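Local coordinates for protein putative immunoglobulin A1 protease (PDB 3N6Z) that probably hydrolyses peptide bonds, as a putative immunoglobulin A1 protease, on a chain wound into successive coils of parallel strands, at residues I149-L154 with G166-C171; E99-G104 with D129-G134; E198-N203 with G231-N236. One frame throughout, in Å; residues are numbered along the deposited sequence. Where two conformers were deposited one is given.

Contact 1: I149-L154 with G166-C171; sequences IITGYL and GRIVNC
Ile150 and Ile168 run past one another in opposite directions, so that CG2 of Ile150 meets CD1 at the far end of Ile168, 3.7 Å away, while the reach of Ile150 goes the other way and brings its CD1 to Cys171 CB at 3.9 Å. In Ile168 CG1 is anti to the carbonyl carbon (chi1 -65°) and the extended second torsion carries CD1 to where it touches both Ile150 and the methyl of Thr151, whose CG2 lies 4.1 Å from it. Leu154 crosses Ile168 at a slant: its CD1 is 3.8 Å from Ile168 CG1, and it also presses on main chain, 3.3 Å from Gly166 C. A beta carbon on Gly166 would run into that same methyl. Cutting Leu154 back to an alanine removes both methyls and would probably open a gap beside Ile168 CG1 and the Gly166 peptide, where Leu126 and Ile201 also pack. The two segments exchange no backbone hydrogen bond; side-chain packing joins them, including the Leu154 methyl laid against the Gly166 main chain. Thr151 OG1 donates to Tyr153 O (2.8 Å) from above the carbonyl plane, bridging the corner at Gly152. Both 153-154 and 166-169 pair with strand 125-131, which is consistent with the apolar interior of a parallel beta-helix, where stacked aliphatic side chains fill the space between faces of the coil.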
loop_
_atom_site.group_PDB
_atom_site.type_symbol
_atom_site.label_atom_id
_atom_site.label_comp_id
_atom_site.label_asym_id
_atom_site.label_seq_id
_atom_site.Cartn_x
_atom_site.Cartn_y
_atom_site.Cartn_z
ATOM N N ILE A 149 -2.289 -1.592 4.668
ATOM C CA ILE A 149 -2.662 -3.012 4.750
ATOM C C ILE A 149 -1.490 -3.914 4.437
ATOM O O ILE A 149 -1.226 -4.858 5.163
ATOM C CB ILE A 149 -3.889 -3.339 3.845
ATOM C CG1 ILE A 149 -5.156 -2.829 4.538
ATOM C CG2 ILE A 149 -4.013 -4.846 3.546
ATOM C CD1 ILE A 149 -6.364 -2.602 3.610
ATOM N N ILE A 150 -0.792 -3.655 3.333
ATOM C CA ILE A 150 0.291 -4.542 2.934
ATOM C C ILE A 150 1.544 -4.333 3.792
ATOM O O ILE A 150 2.170 -5.308 4.228
ATOM C CB ILE A 150 0.601 -4.424 1.417
ATOM C CG1 ILE A 150 -0.689 -4.702 0.604
ATOM C CG2 ILE A 150 1.739 -5.392 1.021
ATOM C CD1 ILE A 150 -0.532 -4.907 -0.916
ATOM N N THR A 151 1.872 -3.084 4.106
ATOM C CA THR A 151 3.048 -2.817 4.926
ATOM C C THR A 151 2.955 -1.480 5.611
ATOM O O THR A 151 2.225 -0.581 5.160
ATOM C CB THR A 151 4.338 -2.943 4.081
ATOM O OG1 THR A 151 5.478 -3.068 4.925
ATOM C CG2 THR A 151 4.480 -1.742 3.125
ATOM N N GLY A 152 3.723 -1.339 6.675
ATOM C CA GLY A 152 3.915 -0.040 7.338
ATOM C C GLY A 152 4.866 0.797 6.519
ATOM O O GLY A 152 4.431 1.787 5.940
ATOM N N TYR A 153 6.128 0.389 6.438
ATOM C CA TYR A 153 7.112 0.966 5.525
ATOM C C TYR A 153 7.285 0.073 4.324
ATOM O O TYR A 153 7.429 -1.151 4.457
ATOM C CB TYR A 153 8.486 1.132 6.199
ATOM C CG TYR A 153 8.663 2.434 6.892
ATOM C CD1 TYR A 153 7.990 2.726 8.058
ATOM C CD2 TYR A 153 9.463 3.412 6.315
ATOM C CE1 TYR A 153 8.147 3.990 8.673
ATOM C CE2 TYR A 153 9.635 4.631 6.897
ATOM C CZ TYR A 153 8.987 4.936 8.051
ATOM O OH TYR A 153 9.170 6.206 8.574
ATOM N N LEU A 154 7.333 0.706 3.146
ATOM C CA LEU A 154 7.768 0.069 1.916
ATOM C C LEU A 154 9.174 0.588 1.619
ATOM O O LEU A 154 9.363 1.730 1.202
ATOM C CB LEU A 154 6.840 0.357 0.756
ATOM C CG LEU A 154 7.229 -0.321 -0.571
ATOM C CD1 LEU A 154 7.396 -1.825 -0.387
ATOM C CD2 LEU A 154 6.201 0.018 -1.659
ATOM N N GLY A 166 12.091 -1.423 -1.279
ATOM C CA GLY A 166 10.926 -2.299 -1.403
ATOM C C GLY A 166 9.984 -1.894 -2.500
ATOM O O GLY A 166 9.828 -0.712 -2.766
ATOM N N ARG A 167 9.355 -2.888 -3.144
ATOM C CA ARG A 167 8.443 -2.656 -4.250
ATOM C C ARG A 167 7.177 -3.491 -4.069
ATOM O O ARG A 167 7.250 -4.670 -3.668
ATOM C CB ARG A 167 9.095 -3.030 -5.559
ATOM C CG ARG A 167 10.299 -2.149 -5.894
ATOM C CD ARG A 167 11.292 -2.814 -6.819
ATOM N NE ARG A 167 11.949 -3.945 -6.155
ATOM C CZ ARG A 167 12.918 -3.840 -5.238
ATOM N NH1 ARG A 167 13.437 -2.671 -4.928
ATOM N NH2 ARG A 167 13.355 -4.934 -4.619
ATOM N N ILE A 168 6.043 -2.882 -4.396
ATOM C CA ILE A 168 4.744 -3.549 -4.423
ATOM C C ILE A 168 4.189 -3.339 -5.818
ATOM O O ILE A 168 3.985 -2.197 -6.258
ATOM C CB ILE A 168 3.770 -3.017 -3.346
ATOM C CG1 ILE A 168 4.327 -3.343 -1.948
ATOM C CG2 ILE A 168 2.364 -3.609 -3.553
ATOM C CD1 ILE A 168 3.526 -2.728 -0.783
ATOM N N VAL A 169 3.913 -4.440 -6.528
ATOM C CA VAL A 169 3.555 -4.401 -7.939
ATOM C C VAL A 169 2.371 -5.371 -8.204
ATOM O O VAL A 169 2.396 -6.530 -7.752
ATOM C CB VAL A 169 4.797 -4.751 -8.804
ATOM C CG1 VAL A 169 4.473 -4.690 -10.271
ATOM C CG2 VAL A 169 5.962 -3.795 -8.475
ATOM N N ASN A 170 1.393 -4.931 -8.984
ATOM C CA ASN A 170 0.267 -5.797 -9.364
ATOM C C ASN A 170 -0.461 -6.333 -8.127
ATOM O O ASN A 170 -0.745 -7.533 -8.029
ATOM C CB ASN A 170 0.676 -6.978 -10.264
ATOM C CG ASN A 170 1.573 -6.600 -11.404
ATOM O OD1 ASN A 170 1.535 -5.501 -11.954
ATOM N ND2 ASN A 170 2.428 -7.558 -11.773
ATOM N N CYS A 171 -0.738 -5.444 -7.174
ATOM C CA CYS A 171 -1.430 -5.816 -5.954
ATOM C C CYS A 171 -2.645 -4.922 -5.716
ATOM O O CYS A 171 -2.739 -3.827 -6.263
ATOM C CB CYS A 171 -0.503 -5.746 -4.730
ATOM S SG CYS A 171 0.854 -6.912 -4.750
#

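Contact 2: E99-G104 with D129-G134; sequences EIDFDG and DCRNVG
The guanidinium of Arg131 has Asp103 CB over the centre of one face, 3.8 Å above its plane, and the carboxylate of Asp101 at its edge. Both terminal nitrogens converge on a single oxygen, Arg131 NH2 at 2.9 Å and Arg131 NH1 at 3.1 Å from Asp101 OD1, in an end-on salt bridge. NH2 takes the syn lone pair, whereas NH1 arrives from above the carboxylate, whose plane stands 65° from the guanidinium. The Asp103 carboxylate is instead stacked, 20° from that plane, so no N-H of Arg131 points at it; a water joins its OD2 to Arg131 NH2. CG of Arg131 sits between the backbone N and the carbonyl carbon (chi1 61°), which lets the extended chain turn back over the neighbouring strand.

On the opposite face of this ladder the Phe102 ring has Val133 CB at its edge, 4.1 Å from CE1, and Cys130 SG obliquely placed, 4.0 Å from CD1. Strands 100-104 and 129-131 are parallel, their axes 4.8 Å apart, and Asp129 N, Phe102 N, Arg131 N and Gly104 N each donate across: adjoining rungs of what is consistent with a parallel beta-helix, which turns its corner at Asn132. There Asn132 ND2 donates to Asp103 OD1 (3.0 Å) from above the carboxylate; the same oxygen also accepts from Asp105 N. Asp101 OD2 and Asp129 OD1 lie 4.2 Å apart; a water donates to both oxygens and, with Arg167, the salt-bridge partner of Asp129, probably offsets their like charge.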
loop_
_atom_site.group_PDB
_atom_site.type_symbol
_atom_site.label_atom_id
_atom_site.label_comp_id
_atom_site.label_asym_id
_atom_site.label_seq_id
_atom_site.Cartn_x
_atom_site.Cartn_y
_atom_site.Cartn_z
ATOM N N GLU A 99 14.492 -9.658 4.853
ATOM C CA GLU A 99 14.122 -9.362 3.486
ATOM C C GLU A 99 13.196 -10.467 2.968
ATOM O O GLU A 99 13.377 -11.653 3.292
ATOM C CB GLU A 99 15.355 -9.247 2.598
ATOM C CG GLU A 99 16.270 -8.086 2.989
ATOM C CD GLU A 99 17.626 -8.158 2.337
ATOM O OE1 GLU A 99 17.713 -8.674 1.193
ATOM O OE2 GLU A 99 18.590 -7.661 2.954
ATOM N N ILE A 100 12.232 -10.071 2.142
ATOM C CA ILE A 100 11.176 -10.977 1.688
ATOM C C ILE A 100 10.865 -10.773 0.219
ATOM O O ILE A 100 10.797 -9.643 -0.273
ATOM C CB ILE A 100 9.872 -10.778 2.514
ATOM C CG1 ILE A 100 10.100 -11.112 3.986
ATOM C CG2 ILE A 100 8.705 -11.600 1.921
ATOM C CD1 ILE A 100 8.969 -10.655 4.923
ATOM N N ASP A 101 10.743 -11.882 -0.498
ATOM C CA ASP A 101 10.178 -11.927 -1.847
ATOM C C ASP A 101 8.874 -12.701 -1.738
ATOM O O ASP A 101 8.878 -13.857 -1.379
ATOM C CB ASP A 101 11.130 -12.589 -2.856
ATOM C CG ASP A 101 10.640 -12.442 -4.264
ATOM O OD1 ASP A 101 9.785 -13.251 -4.659
ATOM O OD2 ASP A 101 11.074 -11.501 -4.956
ATOM N N PHE A 102 7.768 -12.041 -2.066
ATOM C CA PHE A 102 6.441 -12.622 -1.954
ATOM C C PHE A 102 5.717 -12.513 -3.294
ATOM O O PHE A 102 5.555 -11.417 -3.831
ATOM C CB PHE A 102 5.642 -11.892 -0.859
ATOM C CG PHE A 102 4.320 -12.556 -0.525
ATOM C CD1 PHE A 102 3.187 -12.292 -1.264
ATOM C CD2 PHE A 102 4.244 -13.484 0.503
ATOM C CE1 PHE A 102 1.978 -12.899 -0.972
ATOM C CE2 PHE A 102 3.073 -14.114 0.792
ATOM C CZ PHE A 102 1.926 -13.802 0.059
ATOM N N ASP A 103 5.303 -13.655 -3.825
ATOM C CA ASP A 103 4.524 -13.712 -5.057
ATOM C C ASP A 103 3.182 -14.362 -4.749
ATOM O O ASP A 103 3.117 -15.544 -4.441
ATOM C CB ASP A 103 5.286 -14.507 -6.127
ATOM C CG ASP A 103 4.563 -14.558 -7.459
ATOM O OD1 ASP A 103 3.551 -13.836 -7.651
ATOM O OD2 ASP A 103 5.055 -15.315 -8.332
ATOM N N GLY A 104 2.112 -13.595 -4.844
ATOM C CA GLY A 104 0.787 -14.134 -4.625
ATOM C C GLY A 104 0.291 -15.005 -5.770
ATOM O O GLY A 104 -0.736 -15.646 -5.639
ATOM N N ASP A 129 10.279 -7.511 -2.387
ATOM C CA ASP A 129 9.214 -7.385 -3.376
ATOM C C ASP A 129 7.950 -8.104 -2.909
ATOM O O ASP A 129 8.027 -9.225 -2.369
ATOM C CB ASP A 129 9.620 -7.997 -4.731
ATOM C CG ASP A 129 10.674 -7.194 -5.459
ATOM O OD1 ASP A 129 11.878 -7.386 -5.192
ATOM O OD2 ASP A 129 10.258 -6.320 -6.242
ATOM N N CYS A 130 6.804 -7.503 -3.182
ATOM C CA CYS A 130 5.527 -8.175 -3.082
ATOM C C CYS A 130 4.814 -7.942 -4.403
ATOM O O CYS A 130 4.660 -6.779 -4.835
ATOM C CB CYS A 130 4.721 -7.609 -1.923
ATOM S SG CYS A 130 3.065 -8.314 -1.747
ATOM N N ARG A 131 4.349 -9.013 -5.036
ATOM C CA ARG A 131 3.683 -8.907 -6.317
ATOM C C ARG A 131 2.522 -9.868 -6.425
ATOM O O ARG A 131 2.514 -10.941 -5.810
ATOM C CB ARG A 131 4.662 -9.141 -7.475
ATOM C CG ARG A 131 5.320 -10.527 -7.487
ATOM C CD ARG A 131 6.446 -10.628 -8.567
ATOM N NE ARG A 131 7.252 -11.843 -8.437
ATOM C CZ ARG A 131 8.042 -12.094 -7.395
ATOM N NH1 ARG A 131 8.066 -11.255 -6.369
ATOM N NH2 ARG A 131 8.743 -13.224 -7.335
ATOM N N ASN A 132 1.573 -9.489 -7.265
ATOM C CA ASN A 132 0.507 -10.384 -7.689
ATOM C C ASN A 132 -0.344 -10.952 -6.545
ATOM O O ASN A 132 -0.716 -12.126 -6.578
ATOM C CB ASN A 132 1.048 -11.533 -8.560
ATOM C CG ASN A 132 2.003 -11.062 -9.642
ATOM O OD1 ASN A 132 1.709 -10.100 -10.342
ATOM N ND2 ASN A 132 3.147 -11.747 -9.780
ATOM N N VAL A 133 -0.689 -10.111 -5.563
ATOM C CA VAL A 133 -1.606 -10.521 -4.495
ATOM C C VAL A 133 -2.667 -9.450 -4.257
ATOM O O VAL A 133 -2.375 -8.252 -4.308
ATOM C CB VAL A 133 -0.850 -10.888 -3.184
ATOM C CG1 VAL A 133 -0.195 -9.654 -2.520
ATOM C CG2 VAL A 133 -1.762 -11.614 -2.192
ATOM N N GLY A 134 -3.880 -9.891 -3.936
ATOM C CA GLY A 134 -4.922 -9.025 -3.431
ATOM C C GLY A 134 -5.247 -9.337 -1.997
ATOM O O GLY A 134 -5.213 -10.498 -1.593
HETATM O O HOH W 1 12.623 -9.562 -3.936
HETATM O O HOH W 2 7.847 -15.375 -8.578
#

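Contact 3: E198-N203 with G231-N236; sequences ESYIKN and GGFIEN
The rings of Tyr200 and Phe233 run alongside each other nearly parallel, planes 14° and centroids 4.5 Å apart, but offset so that little of one lies over the other. What covers Phe233 is Tyr200 CB, a CH-pi contact 3.5 Å from the ring centroid, while Phe233 CZ lies over the rim of the tyrosine ring and Glu198 OE2 is at the phenylalanine's edge. In both residues CG sits between the backbone N and the carbonyl carbon, which makes the rings repeat each other's pose. Further along the same face Lys202 bends at its last torsion (chi4 61°), bringing NZ to Glu235 OE1 at 2.8 Å and to Asn236 OD1 at 2.9 Å, one ammonium bridging two acceptors.

Behind these side chains, parallel strands 200-202 and 233-235 set the register, with Glu235 N donating to Ile201 O at 3.0 Å. This is consistent with a parallel beta-helix, where like residues often stack from coil to coil. Asparagines at successive corners, Asn203 and Asn236, both in left-handed backbone conformation, lie alongside each other with amide planes 28° apart. Beyond them, Trp349 NE1 donates to Asn203 OD1, and Arg167 packs against Tyr200.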
loop_
_atom_site.group_PDB
_atom_site.type_symbol
_atom_site.label_atom_id
_atom_site.label_comp_id
_atom_site.label_asym_id
_atom_site.label_seq_id
_atom_site.Cartn_x
_atom_site.Cartn_y
_atom_site.Cartn_z
ATOM N N GLU A 198 15.252 0.629 -6.442
ATOM C CA GLU A 198 14.249 1.662 -6.261
ATOM C C GLU A 198 13.103 1.170 -5.412
ATOM O O GLU A 198 12.773 -0.018 -5.459
ATOM C CB GLU A 198 13.669 2.020 -7.604
ATOM C CG GLU A 198 14.673 2.506 -8.634
ATOM C CD GLU A 198 13.989 2.834 -9.954
ATOM O OE1 GLU A 198 13.854 1.921 -10.796
ATOM O OE2 GLU A 198 13.517 3.964 -10.114
ATOM N N SER A 199 12.516 2.063 -4.622
ATOM C CA SER A 199 11.253 1.782 -3.938
ATOM C C SER A 199 10.101 2.390 -4.725
ATOM O O SER A 199 10.153 3.577 -5.107
ATOM C CB SER A 199 11.231 2.287 -2.503
ATOM O OG SER A 199 12.217 1.659 -1.691
ATOM N N TYR A 200 9.058 1.594 -4.967
ATOM C CA TYR A 200 7.924 2.054 -5.733
ATOM C C TYR A 200 6.699 1.180 -5.547
ATOM O O TYR A 200 6.789 0.019 -5.096
ATOM C CB TYR A 200 8.265 2.193 -7.223
ATOM C CG TYR A 200 8.761 0.967 -7.939
ATOM C CD1 TYR A 200 7.875 0.021 -8.442
ATOM C CD2 TYR A 200 10.124 0.810 -8.224
ATOM C CE1 TYR A 200 8.324 -1.053 -9.175
ATOM C CE2 TYR A 200 10.594 -0.264 -8.976
ATOM C CZ TYR A 200 9.686 -1.192 -9.446
ATOM O OH TYR A 200 10.130 -2.269 -10.188
ATOM N N ILE A 201 5.568 1.772 -5.889
ATOM C CA ILE A 201 4.276 1.093 -5.969
ATOM C C ILE A 201 3.786 1.253 -7.397
ATOM O O ILE A 201 3.683 2.372 -7.894
ATOM C CB ILE A 201 3.244 1.647 -4.963
ATOM C CG1 ILE A 201 3.833 1.669 -3.548
ATOM C CG2 ILE A 201 1.930 0.854 -5.006
ATOM C CD1 ILE A 201 3.007 2.407 -2.480
ATOM N N LYS A 202 3.490 0.141 -8.071
ATOM C CA LYS A 202 3.153 0.155 -9.490
ATOM C C LYS A 202 2.021 -0.816 -9.804
ATOM O O LYS A 202 2.068 -1.965 -9.351
ATOM C CB LYS A 202 4.390 -0.223 -10.311
ATOM C CG LYS A 202 4.163 -0.278 -11.836
ATOM C CD LYS A 202 5.416 -0.640 -12.610
ATOM C CE LYS A 202 5.136 -0.610 -14.105
ATOM N NZ LYS A 202 4.708 0.756 -14.562
ATOM N N ASN A 203 1.055 -0.386 -10.625
ATOM C CA ASN A 203 -0.034 -1.241 -11.054
ATOM C C ASN A 203 -0.792 -1.836 -9.849
ATOM O O ASN A 203 -0.975 -3.049 -9.737
ATOM C CB ASN A 203 0.450 -2.335 -12.030
ATOM C CG ASN A 203 0.515 -1.838 -13.473
ATOM O OD1 ASN A 203 -0.417 -1.164 -13.969
ATOM N ND2 ASN A 203 1.620 -2.136 -14.134
ATOM N N GLY A 231 14.055 10.134 -4.294
ATOM C CA GLY A 231 13.917 9.016 -5.224
ATOM C C GLY A 231 12.730 8.140 -4.819
ATOM O O GLY A 231 12.409 8.016 -3.640
ATOM N N GLY A 232 12.095 7.501 -5.802
ATOM C CA GLY A 232 10.947 6.612 -5.605
ATOM C C GLY A 232 9.716 7.162 -6.238
ATOM O O GLY A 232 9.600 8.375 -6.489
ATOM N N PHE A 233 8.769 6.282 -6.503
ATOM C CA PHE A 233 7.608 6.678 -7.309
ATOM C C PHE A 233 6.385 5.818 -7.075
ATOM O O PHE A 233 6.485 4.705 -6.549
ATOM C CB PHE A 233 7.977 6.741 -8.822
ATOM C CG PHE A 233 8.343 5.413 -9.431
ATOM C CD1 PHE A 233 7.361 4.591 -9.982
ATOM C CD2 PHE A 233 9.668 4.977 -9.485
ATOM C CE1 PHE A 233 7.701 3.357 -10.569
ATOM C CE2 PHE A 233 9.992 3.731 -10.039
ATOM C CZ PHE A 233 9.036 2.960 -10.608
ATOM N N ILE A 234 5.268 6.349 -7.545
ATOM C CA ILE A 234 4.000 5.645 -7.646
ATOM C C ILE A 234 3.573 5.774 -9.115
ATOM O O ILE A 234 3.519 6.896 -9.650
ATOM C CB ILE A 234 2.923 6.217 -6.705
ATOM C CG1 ILE A 234 3.350 6.003 -5.236
ATOM C CG2 ILE A 234 1.532 5.616 -7.003
ATOM C CD1 ILE A 234 2.502 6.762 -4.191
ATOM N N GLU A 235 3.228 4.653 -9.750
ATOM C CA GLU A 235 2.892 4.600 -11.174
ATOM C C GLU A 235 1.715 3.649 -11.399
ATOM O O GLU A 235 1.705 2.578 -10.826
ATOM C CB GLU A 235 4.163 4.104 -11.893
ATOM C CG GLU A 235 4.148 3.931 -13.328
ATOM C CD GLU A 235 5.594 3.921 -13.820
ATOM O OE1 GLU A 235 6.245 2.880 -13.709
ATOM O OE2 GLU A 235 6.092 4.993 -14.219
ATOM N N ASN A 236 0.786 4.010 -12.270
ATOM C CA ASN A 236 -0.308 3.136 -12.649
ATOM C C ASN A 236 -1.094 2.652 -11.437
ATOM O O ASN A 236 -1.392 1.474 -11.279
ATOM C CB ASN A 236 0.170 1.982 -13.524
ATOM C CG ASN A 236 1.082 2.425 -14.693
ATOM O OD1 ASN A 236 2.035 1.749 -15.003
ATOM N ND2 ASN A 236 0.782 3.531 -15.320
#

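In the fold
Contacts 1 and 2 are buried; contact 3 is partly buried, with Glu198 exposed. Contact 1, its centre about 5 Å from the centre of the chain, is almost wholly apolar and joins faces by side chains. Contacts 2 and 3, their centres about 12 and 11 Å from it, are hydrogen-bonded strand pairs. Contact 2 sets charges on one face and Phe102 with Cys130 on the other; contact 3 puts both rings and Lys202-Glu235 on one face, Ile201 with Ile234 on the other. Strand 166-169 of contact 1 pairs with 125-131 and 200-202, and its Arg167 forms a salt bridge to the Asp129 carboxylate and a hydrogen bond to the Glu198 main-chain O. Corner asparagines Asn132, Asn170, Asn203 and Asn236 run through all three.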